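Side-chain contacts in carbohydrate kinase, pfkB family (Enterococcus faecalis, PDB 3KTN), which probably phosphorylates a sugar acid, as expected of a putative 2-keto-3-deoxygluconate kinase of the ribokinase-like pfkB family: residues A6-V11 with S111-S116; V34-N39 with H134-S139; A45-E50 with I286-S291; V300-V305 with T320-V325. All coordinates share one frame; numbering follows the deposited sequence.

How the contacts relate
Contacts 1 and 2 touch, their centres about 8 Å apart, because both reach neighbouring parallel strands, 4-8 and 132-135, of the central sheet; A6 O to H134 N and F8 N to H134 O, each 2.8 Å, are probable hydrogen bonds between them. Contact 2 uses the start of helix 36-46 and contact 3 the turn just after its end, centres about 16 Å apart. Contact 4 follows on the same side of the chain's centre, its centre about 11 Å from that of contact 3; Y288 CZ and V322 CG2 come within 3.6 Å. The side chains of E10 and T36 each lie about 5 Å from a bound sulfate, probably from the crystallisation liquor, and magnesium about 11 Å from that of T36.

Contact 1 (A6-V11 with S111-S116); sequences AAFGEV and SAFGIS
F113 drives its ring into the place where strand 4-8 gives way to loop, and the side chain of F8, the backbone of G9 and the stem of E10 all meet it. F113 has by far the largest buried area here. Its CG stands anti to the backbone N (chi1 177°), which sends the ring from the 111-116 loop straight at the strand end. The two phenylalanines form an edge-to-face pair: the edge of F113 is turned to the face of F8, with centroids 5.2 Å apart and planes at 60°. The closest atoms are F8 CZ and F113 CE1, at 3.6 Å, and CE1 sits over the rim of the F8 ring rather than its middle. One face of F113 lies against the peptide after G9, whose O is 3.1 Å from F113 CE1 and above the ring plane. That carbonyl oxygen is hydrogen-bonded by T55 of the adjacent strand 50-57. E10 touches with its aliphatic part, CB lying 3.6 Å from F113 CD2. The loop that presents F113 is braced internally: S111 OG accepts from G114 N at 3.0 Å in an ST motif, and S116 OG donates to F113 O at 2.8 Å across a type I turn. Y121 adds an edge-to-face partner for F8, extending the aromatic cluster. The chemistry is thus divided: rings and methylenes pack in the buried interface, while the E10 carboxylate forms a salt bridge with R108, its side chain about 5 Å from a sulfate probably from the crystallisation liquor.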
# COMPACT_ATOMS: atom_id res chain seq x y z
N ALA A 6 -27.37 -14.90 20.03
CA ALA A 6 -27.75 -13.93 19.02
C ALA A 6 -27.56 -12.55 19.65
O ALA A 6 -27.47 -12.41 20.87
CB ALA A 6 -29.21 -14.12 18.61
N ALA A 7 -27.47 -11.53 18.80
CA ALA A 7 -27.32 -10.17 19.29
C ALA A 7 -28.17 -9.27 18.42
O ALA A 7 -28.25 -9.46 17.21
CB ALA A 7 -25.86 -9.73 19.23
N PHE A 8 -28.81 -8.29 19.04
CA PHE A 8 -29.64 -7.34 18.32
C PHE A 8 -28.83 -6.06 18.35
O PHE A 8 -28.61 -5.49 19.42
CB PHE A 8 -30.98 -7.13 19.03
CG PHE A 8 -31.85 -6.10 18.38
CD1 PHE A 8 -32.42 -6.33 17.13
CD2 PHE A 8 -32.10 -4.88 19.01
CE1 PHE A 8 -33.21 -5.36 16.51
CE2 PHE A 8 -32.89 -3.91 18.40
CZ PHE A 8 -33.45 -4.15 17.15
N GLY A 9 -28.39 -5.60 17.18
CA GLY A 9 -27.59 -4.40 17.18
C GLY A 9 -27.30 -3.75 15.85
O GLY A 9 -27.93 -4.02 14.83
N GLU A 10 -26.30 -2.88 15.89
CA GLU A 10 -25.88 -2.08 14.76
C GLU A 10 -24.55 -2.46 14.12
O GLU A 10 -23.61 -2.89 14.80
CB GLU A 10 -25.81 -0.63 15.24
CG GLU A 10 -25.31 0.39 14.26
CD GLU A 10 -24.80 1.62 14.99
OE1 GLU A 10 -25.07 2.76 14.54
OE2 GLU A 10 -24.11 1.45 16.02
N VAL A 11 -24.48 -2.32 12.80
CA VAL A 11 -23.26 -2.58 12.05
C VAL A 11 -22.80 -1.20 11.59
O VAL A 11 -23.59 -0.43 11.06
CB VAL A 11 -23.50 -3.41 10.77
CG1 VAL A 11 -22.24 -3.39 9.90
CG2 VAL A 11 -23.85 -4.84 11.13
N SER A 111 -29.39 5.26 9.38
CA SER A 111 -28.94 3.96 8.87
C SER A 111 -30.08 2.96 8.71
O SER A 111 -31.18 3.17 9.21
CB SER A 111 -27.88 3.36 9.80
OG SER A 111 -28.45 3.02 11.06
N ALA A 112 -29.78 1.87 8.01
CA ALA A 112 -30.74 0.80 7.79
C ALA A 112 -31.25 0.27 9.13
O ALA A 112 -32.43 -0.05 9.27
CB ALA A 112 -30.09 -0.32 7.00
N PHE A 113 -30.36 0.17 10.11
CA PHE A 113 -30.75 -0.32 11.42
C PHE A 113 -31.56 0.74 12.17
O PHE A 113 -32.54 0.42 12.83
CB PHE A 113 -29.51 -0.67 12.24
CG PHE A 113 -29.81 -1.11 13.64
CD1 PHE A 113 -30.52 -2.28 13.88
CD2 PHE A 113 -29.34 -0.38 14.73
CE1 PHE A 113 -30.75 -2.73 15.19
CE2 PHE A 113 -29.57 -0.82 16.04
CZ PHE A 113 -30.27 -1.99 16.27
N GLY A 114 -31.14 2.00 12.05
CA GLY A 114 -31.83 3.08 12.72
C GLY A 114 -33.26 3.35 12.28
O GLY A 114 -34.05 3.90 13.06
N ILE A 115 -33.61 2.99 11.05
CA ILE A 115 -34.96 3.23 10.55
C ILE A 115 -35.84 1.99 10.59
O ILE A 115 -36.98 2.02 10.12
CB ILE A 115 -34.94 3.76 9.09
CG1 ILE A 115 -34.51 2.65 8.13
CG2 ILE A 115 -34.01 4.95 8.98
CD1 ILE A 115 -34.75 3.00 6.68
N SER A 116 -35.33 0.90 11.13
CA SER A 116 -36.11 -0.32 11.21
C SER A 116 -36.84 -0.41 12.55
O SER A 116 -36.33 0.06 13.57
CB SER A 116 -35.21 -1.54 11.01
OG SER A 116 -34.25 -1.62 12.05

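Contact 2 (V34-N39 with H134-S139)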
# COMPACT_ATOMS: atom_id res chain seq x y z
N VAL A 34 -17.73 -3.02 11.79
CA VAL A 34 -17.66 -3.24 13.21
C VAL A 34 -18.98 -2.83 13.86
O VAL A 34 -19.96 -2.52 13.17
CB VAL A 34 -16.48 -2.42 13.83
CG1 VAL A 34 -15.15 -2.84 13.19
CG2 VAL A 34 -16.71 -0.93 13.61
N GLY A 35 -18.99 -2.84 15.19
CA GLY A 35 -20.16 -2.50 15.97
C GLY A 35 -20.16 -3.38 17.20
O GLY A 35 -19.56 -4.46 17.17
N THR A 36 -20.78 -2.93 18.29
CA THR A 36 -20.83 -3.72 19.52
C THR A 36 -21.28 -5.16 19.26
O THR A 36 -20.61 -6.10 19.68
CB THR A 36 -21.78 -3.09 20.56
OG1 THR A 36 -21.17 -1.92 21.10
CG2 THR A 36 -22.09 -4.07 21.70
N GLY A 37 -22.39 -5.33 18.56
CA GLY A 37 -22.89 -6.66 18.26
C GLY A 37 -21.95 -7.47 17.37
O GLY A 37 -21.84 -8.69 17.51
N VAL A 38 -21.28 -6.80 16.44
CA VAL A 38 -20.35 -7.49 15.54
C VAL A 38 -19.13 -7.95 16.32
O VAL A 38 -18.73 -9.12 16.23
CB VAL A 38 -19.91 -6.56 14.39
CG1 VAL A 38 -18.98 -7.30 13.42
CG2 VAL A 38 -21.14 -6.05 13.65
N ASN A 39 -18.55 -7.05 17.12
CA ASN A 39 -17.36 -7.38 17.91
C ASN A 39 -17.64 -8.53 18.86
O ASN A 39 -16.84 -9.46 18.99
CB ASN A 39 -16.89 -6.17 18.73
CG ASN A 39 -16.68 -4.93 17.88
OD1 ASN A 39 -16.53 -5.01 16.66
ND2 ASN A 39 -16.65 -3.77 18.52
N HIS A 134 -28.23 -11.01 23.16
CA HIS A 134 -27.61 -9.80 23.69
C HIS A 134 -28.18 -8.59 22.98
O HIS A 134 -28.14 -8.48 21.76
CB HIS A 134 -26.09 -9.85 23.49
CG HIS A 134 -25.39 -8.65 24.03
ND1 HIS A 134 -25.42 -7.42 23.41
CD2 HIS A 134 -24.68 -8.47 25.18
CE1 HIS A 134 -24.77 -6.54 24.15
NE2 HIS A 134 -24.31 -7.15 25.22
N ILE A 135 -28.72 -7.67 23.77
CA ILE A 135 -29.31 -6.45 23.25
C ILE A 135 -28.30 -5.33 23.46
O ILE A 135 -28.00 -4.96 24.59
CB ILE A 135 -30.64 -6.14 23.97
CG1 ILE A 135 -31.63 -7.29 23.72
CG2 ILE A 135 -31.22 -4.82 23.48
CD1 ILE A 135 -32.98 -7.11 24.39
N CYS A 136 -27.77 -4.81 22.35
CA CYS A 136 -26.77 -3.75 22.41
C CYS A 136 -27.34 -2.45 22.92
O CYS A 136 -28.32 -1.93 22.38
CB CYS A 136 -26.15 -3.54 21.02
SG CYS A 136 -25.43 -5.04 20.29
N GLY A 137 -26.71 -1.92 23.97
CA GLY A 137 -27.16 -0.68 24.56
C GLY A 137 -27.42 0.43 23.56
O GLY A 137 -28.25 1.30 23.80
N ILE A 138 -26.71 0.40 22.43
CA ILE A 138 -26.89 1.43 21.41
C ILE A 138 -28.33 1.44 20.89
O ILE A 138 -28.87 2.50 20.56
CB ILE A 138 -25.89 1.23 20.22
CG1 ILE A 138 -26.08 2.35 19.18
CG2 ILE A 138 -26.09 -0.12 19.56
CD1 ILE A 138 -25.76 3.74 19.71
N SER A 139 -28.96 0.27 20.83
CA SER A 139 -30.34 0.15 20.37
C SER A 139 -31.28 1.07 21.14
O SER A 139 -32.21 1.63 20.57
CB SER A 139 -30.84 -1.29 20.55
OG SER A 139 -29.92 -2.21 20.00
O HOH W 1 -23.93 -1.01 22.50
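C136 points its sulfur at the first turn of helix 36-46, where T36 and G37 receive it. With chi1 at -56°, SG lies anti to the carbonyl carbon and reaches across to the bare backbone of G37, 3.5 Å from G37 N and 3.6 Å from G37 CA. T36 comes alongside with its methyl branch: CG2 is 3.8 Å from C136 SG and, farther off, 4.4 Å from H134 CE1, approaching the imidazole obliquely. The chi1 of T36 (-73°) sends its two branches apart. CG2, anti to the backbone N, goes to the sulfur, while OG1 is turned to a water 3.2 Å from T36 OG1; this water accepts from I138 N at 3.1 Å. The helix start and the turn after the strand are therefore joined by apolar and sulfur contacts on one branch and by a water bridge on the other. Behind C136, its carbonyl O takes two donors from S139, the backbone N and OG, the latter in the carbonyl plane on a lone pair. G35 is the N-cap residue, and the T36 side chain beside it lies about 5 Å from a bound sulfate, which may mark a pocket. D167, at the end of strand 163-167, touches T36, H134 and C136 and accepts from G137 N; the contact thus lies where the start of helix 36-46 meets the ends of strands 132-135 and 163-167, just before helix 138-142 begins.

Contact 3 (A45-E50 with I286-S291)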
# COMPACT_ATOMS: atom_id res chain seq x y z
N ALA A 45 -17.83 -16.30 18.15
CA ALA A 45 -17.76 -17.27 17.06
C ALA A 45 -16.35 -17.85 17.02
O ALA A 45 -16.15 -19.03 16.73
CB ALA A 45 -18.11 -16.60 15.72
N HIS A 46 -15.36 -17.01 17.31
CA HIS A 46 -13.98 -17.48 17.33
C HIS A 46 -13.75 -18.38 18.53
O HIS A 46 -12.78 -19.15 18.57
CB HIS A 46 -13.00 -16.30 17.35
CG HIS A 46 -12.65 -15.80 15.98
ND1 HIS A 46 -13.58 -15.23 15.14
CD2 HIS A 46 -11.49 -15.85 15.28
CE1 HIS A 46 -13.01 -14.96 13.98
NE2 HIS A 46 -11.75 -15.33 14.04
N PHE A 47 -14.63 -18.28 19.52
CA PHE A 47 -14.55 -19.13 20.71
C PHE A 47 -15.35 -20.40 20.41
O PHE A 47 -15.55 -21.25 21.28
CB PHE A 47 -15.12 -18.42 21.94
CG PHE A 47 -14.22 -17.36 22.52
CD1 PHE A 47 -12.84 -17.42 22.34
CD2 PHE A 47 -14.75 -16.32 23.29
CE1 PHE A 47 -11.99 -16.47 22.94
CE2 PHE A 47 -13.91 -15.37 23.89
CZ PHE A 47 -12.53 -15.45 23.71
N GLN A 48 -15.82 -20.50 19.17
CA GLN A 48 -16.57 -21.64 18.67
C GLN A 48 -18.01 -21.83 19.14
O GLN A 48 -18.48 -22.95 19.29
CB GLN A 48 -15.77 -22.93 18.94
CG GLN A 48 -14.39 -22.90 18.31
CD GLN A 48 -13.70 -24.25 18.34
OE1 GLN A 48 -14.13 -25.19 17.69
NE2 GLN A 48 -12.62 -24.34 19.12
N LEU A 49 -18.72 -20.72 19.35
CA LEU A 49 -20.12 -20.80 19.72
C LEU A 49 -20.87 -20.41 18.46
O LEU A 49 -20.31 -19.75 17.59
CB LEU A 49 -20.44 -19.81 20.84
CG LEU A 49 -19.74 -20.03 22.18
CD1 LEU A 49 -20.26 -19.02 23.19
CD2 LEU A 49 -20.00 -21.45 22.67
N GLU A 50 -22.12 -20.82 18.36
CA GLU A 50 -22.93 -20.47 17.20
C GLU A 50 -23.47 -19.08 17.46
O GLU A 50 -24.08 -18.84 18.51
CB GLU A 50 -24.06 -21.47 17.03
CG GLU A 50 -23.59 -22.86 16.66
CD GLU A 50 -24.74 -23.80 16.37
OE1 GLU A 50 -25.57 -23.48 15.50
OE2 GLU A 50 -24.81 -24.86 17.02
N ILE A 286 -16.61 -12.97 29.32
CA ILE A 286 -17.54 -13.22 30.42
C ILE A 286 -18.64 -14.16 29.94
O ILE A 286 -18.93 -15.16 30.59
CB ILE A 286 -18.20 -11.91 30.92
CG1 ILE A 286 -17.16 -11.00 31.57
CG2 ILE A 286 -19.33 -12.23 31.89
CD1 ILE A 286 -16.34 -11.66 32.68
N LEU A 287 -19.25 -13.84 28.80
CA LEU A 287 -20.30 -14.69 28.25
C LEU A 287 -19.80 -16.09 27.96
O LEU A 287 -20.52 -17.07 28.18
CB LEU A 287 -20.88 -14.07 26.97
CG LEU A 287 -21.67 -12.78 27.21
CD1 LEU A 287 -22.35 -12.32 25.93
CD2 LEU A 287 -22.70 -13.04 28.29
N TYR A 288 -18.56 -16.21 27.47
CA TYR A 288 -18.01 -17.52 27.18
C TYR A 288 -17.87 -18.33 28.46
O TYR A 288 -18.16 -19.53 28.48
CB TYR A 288 -16.62 -17.42 26.53
CG TYR A 288 -16.08 -18.78 26.18
CD1 TYR A 288 -16.68 -19.55 25.19
CD2 TYR A 288 -15.01 -19.33 26.88
CE1 TYR A 288 -16.24 -20.84 24.91
CE2 TYR A 288 -14.56 -20.62 26.61
CZ TYR A 288 -15.18 -21.37 25.62
OH TYR A 288 -14.74 -22.65 25.35
N GLY A 289 -17.41 -17.67 29.52
CA GLY A 289 -17.26 -18.33 30.80
C GLY A 289 -18.61 -18.82 31.27
O GLY A 289 -18.74 -19.90 31.84
N TYR A 290 -19.64 -18.01 31.01
CA TYR A 290 -21.00 -18.36 31.40
C TYR A 290 -21.46 -19.61 30.65
O TYR A 290 -21.98 -20.54 31.25
CB TYR A 290 -21.94 -17.20 31.08
CG TYR A 290 -23.33 -17.39 31.64
CD1 TYR A 290 -23.58 -17.16 32.99
CD2 TYR A 290 -24.37 -17.84 30.84
CE1 TYR A 290 -24.85 -17.38 33.53
CE2 TYR A 290 -25.65 -18.06 31.37
CZ TYR A 290 -25.87 -17.82 32.71
OH TYR A 290 -27.13 -18.03 33.24
N SER A 291 -21.25 -19.61 29.33
CA SER A 291 -21.66 -20.73 28.49
C SER A 291 -20.97 -22.02 28.90
O SER A 291 -21.46 -23.11 28.62
CB SER A 291 -21.33 -20.43 27.03
OG SER A 291 -19.92 -20.39 26.82
O HOH W 2 -15.44 -23.56 22.82
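The turn that ends helix 36-46 and leads into strand 50-57 packs on the last turns of helix 278-291, with Y288 meeting both F47 and L49. Q48, with positive phi (74°), closes the first helix in a Schellman motif, and the residues before and after it both point at the second helix. Y288 sends its ring out with CG anti to the backbone N (chi1 -178°). F47 CG lies over one face of that ring, the two ring planes inclined at 44° and the centroids 5.1 Å apart, an oblique meeting in which F47 CB comes within 3.8 Å of Y288 CD1. L49 arrives at the edge instead, its CD1 4.1 Å from Y288 CD1 and near the ring plane. The same methyl also reaches S291 OG at 3.9 Å, and that hydroxyl is held by donating to Y288 O at 2.6 Å. At the far end of the ring, a water bonds both Y288 OH and F47 O, each at 2.8 Å, so the phenol oxygen and the carbonyl of the helix end share one polar partner. W294 packs edge-to-face on Y288, and F302 meets F47, widening the aromatic core. Joining a helix-to-strand turn to a helix flanking the same central sheet, the arrangement is layer packing of the alpha/beta fold of ribokinase-like kinases.

Contact 4 (V300-V305 with T320-V325)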
# COMPACT_ATOMS: atom_id res chain seq x y z
N VAL A 300 -13.69 -14.33 35.14
CA VAL A 300 -13.16 -12.97 35.20
C VAL A 300 -11.68 -12.94 34.81
O VAL A 300 -11.21 -11.96 34.22
CB VAL A 300 -13.36 -12.35 36.61
CG1 VAL A 300 -12.38 -12.96 37.61
CG2 VAL A 300 -13.17 -10.85 36.55
N THR A 301 -10.94 -13.99 35.13
CA THR A 301 -9.53 -14.06 34.78
C THR A 301 -9.39 -14.21 33.26
O THR A 301 -8.61 -13.51 32.62
CB THR A 301 -8.83 -15.27 35.44
OG1 THR A 301 -8.72 -15.04 36.85
CG2 THR A 301 -7.45 -15.47 34.85
N PHE A 302 -10.16 -15.13 32.70
CA PHE A 302 -10.15 -15.39 31.27
C PHE A 302 -10.56 -14.14 30.49
O PHE A 302 -9.89 -13.75 29.52
CB PHE A 302 -11.12 -16.53 30.97
CG PHE A 302 -11.19 -16.90 29.52
CD1 PHE A 302 -10.36 -17.88 28.99
CD2 PHE A 302 -12.10 -16.27 28.68
CE1 PHE A 302 -10.43 -18.23 27.65
CE2 PHE A 302 -12.18 -16.62 27.33
CZ PHE A 302 -11.34 -17.61 26.82
N ALA A 303 -11.64 -13.50 30.92
CA ALA A 303 -12.16 -12.30 30.26
C ALA A 303 -11.23 -11.09 30.32
O ALA A 303 -11.14 -10.33 29.35
CB ALA A 303 -13.52 -11.94 30.86
N THR A 304 -10.54 -10.91 31.44
CA THR A 304 -9.62 -9.78 31.59
C THR A 304 -8.43 -9.95 30.65
O THR A 304 -8.01 -8.98 30.00
CB THR A 304 -9.13 -9.65 33.06
OG1 THR A 304 -10.25 -9.61 33.94
CG2 THR A 304 -8.32 -8.37 33.24
N VAL A 305 -7.90 -11.16 30.55
CA VAL A 305 -6.79 -11.43 29.65
C VAL A 305 -7.25 -11.18 28.21
O VAL A 305 -6.53 -10.60 27.40
CB VAL A 305 -6.28 -12.88 29.79
CG1 VAL A 305 -5.26 -13.20 28.70
CG2 VAL A 305 -5.65 -13.07 31.16
N THR A 320 -9.69 -13.45 18.88
CA THR A 320 -8.95 -14.34 19.77
C THR A 320 -9.63 -15.70 19.88
O THR A 320 -10.81 -15.85 19.59
CB THR A 320 -8.82 -13.73 21.19
OG1 THR A 320 -10.12 -13.42 21.71
CG2 THR A 320 -7.98 -12.46 21.15
N THR A 321 -8.86 -16.70 20.30
CA THR A 321 -9.39 -18.05 20.47
C THR A 321 -9.16 -18.47 21.92
O THR A 321 -8.34 -17.89 22.62
CB THR A 321 -8.68 -19.06 19.55
OG1 THR A 321 -7.31 -19.17 19.94
CG2 THR A 321 -8.76 -18.60 18.10
N VAL A 322 -9.89 -19.49 22.36
CA VAL A 322 -9.76 -19.99 23.73
C VAL A 322 -8.34 -20.45 24.00
O VAL A 322 -7.78 -20.17 25.06
CB VAL A 322 -10.75 -21.15 24.00
CG1 VAL A 322 -10.57 -21.68 25.42
CG2 VAL A 322 -12.18 -20.67 23.81
N LYS A 323 -7.75 -21.15 23.04
CA LYS A 323 -6.38 -21.64 23.20
C LYS A 323 -5.37 -20.51 23.34
O LYS A 323 -4.42 -20.60 24.13
CB LYS A 323 -5.99 -22.54 22.03
CG LYS A 323 -6.76 -23.86 22.02
CD LYS A 323 -6.24 -24.81 20.95
CE LYS A 323 -6.93 -26.17 21.03
NZ LYS A 323 -6.44 -27.10 19.99
N GLN A 324 -5.57 -19.44 22.57
CA GLN A 324 -4.67 -18.30 22.61
C GLN A 324 -4.70 -17.63 23.98
O GLN A 324 -3.66 -17.33 24.56
CB GLN A 324 -5.05 -17.30 21.52
CG GLN A 324 -4.33 -15.96 21.59
CD GLN A 324 -4.81 -14.99 20.51
OE1 GLN A 324 -6.01 -14.86 20.26
NE2 GLN A 324 -3.86 -14.30 19.87
N VAL A 325 -5.90 -17.41 24.50
CA VAL A 325 -6.07 -16.78 25.81
C VAL A 325 -5.43 -17.66 26.89
O VAL A 325 -4.70 -17.17 27.75
CB VAL A 325 -7.57 -16.59 26.15
CG1 VAL A 325 -7.71 -15.93 27.51
CG2 VAL A 325 -8.25 -15.74 25.07
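A valine methyl sits on a phenylalanine face: V325 CG1 lies 3.9 Å from the centroid of the F302 ring and 25° off its normal, a CH-pi contact. The methyl is displaced toward the rim, so the nearest ring atoms, CD1 and CE1 of F302, are both 3.6 Å from V325 CG1. V325 CB is equally close to F302 CE1, and CG2 approaches CZ, so the isopropyl group lies along the CD1-CE1-CZ side of the ring. F302, with CG anti to its N (chi1 -180°), stretches away from its own helix to meet it at about a right angle. V322, one turn earlier in the second helix, adds CG1 at 4.1 Å from F302 CE1, coming obliquely. V305 completes the patch from one turn on in helix 296-310: its CG1 slides past V325 CG1 at 3.9 Å, the two side chains running in opposite directions. These side chains join helix 296-310 to the start of helix 322-330, two successive helices of the ribokinase-like domain. T321 is the N-cap of the latter and forms a capping box with Q324: Q324 N donates to T321 OG1 at 3.2 Å, and the reverse bond, from T321 N to Q324 OE1, is weak. F302 also meets W294 edge-to-face. Q324 packs on R99 of the second subunit.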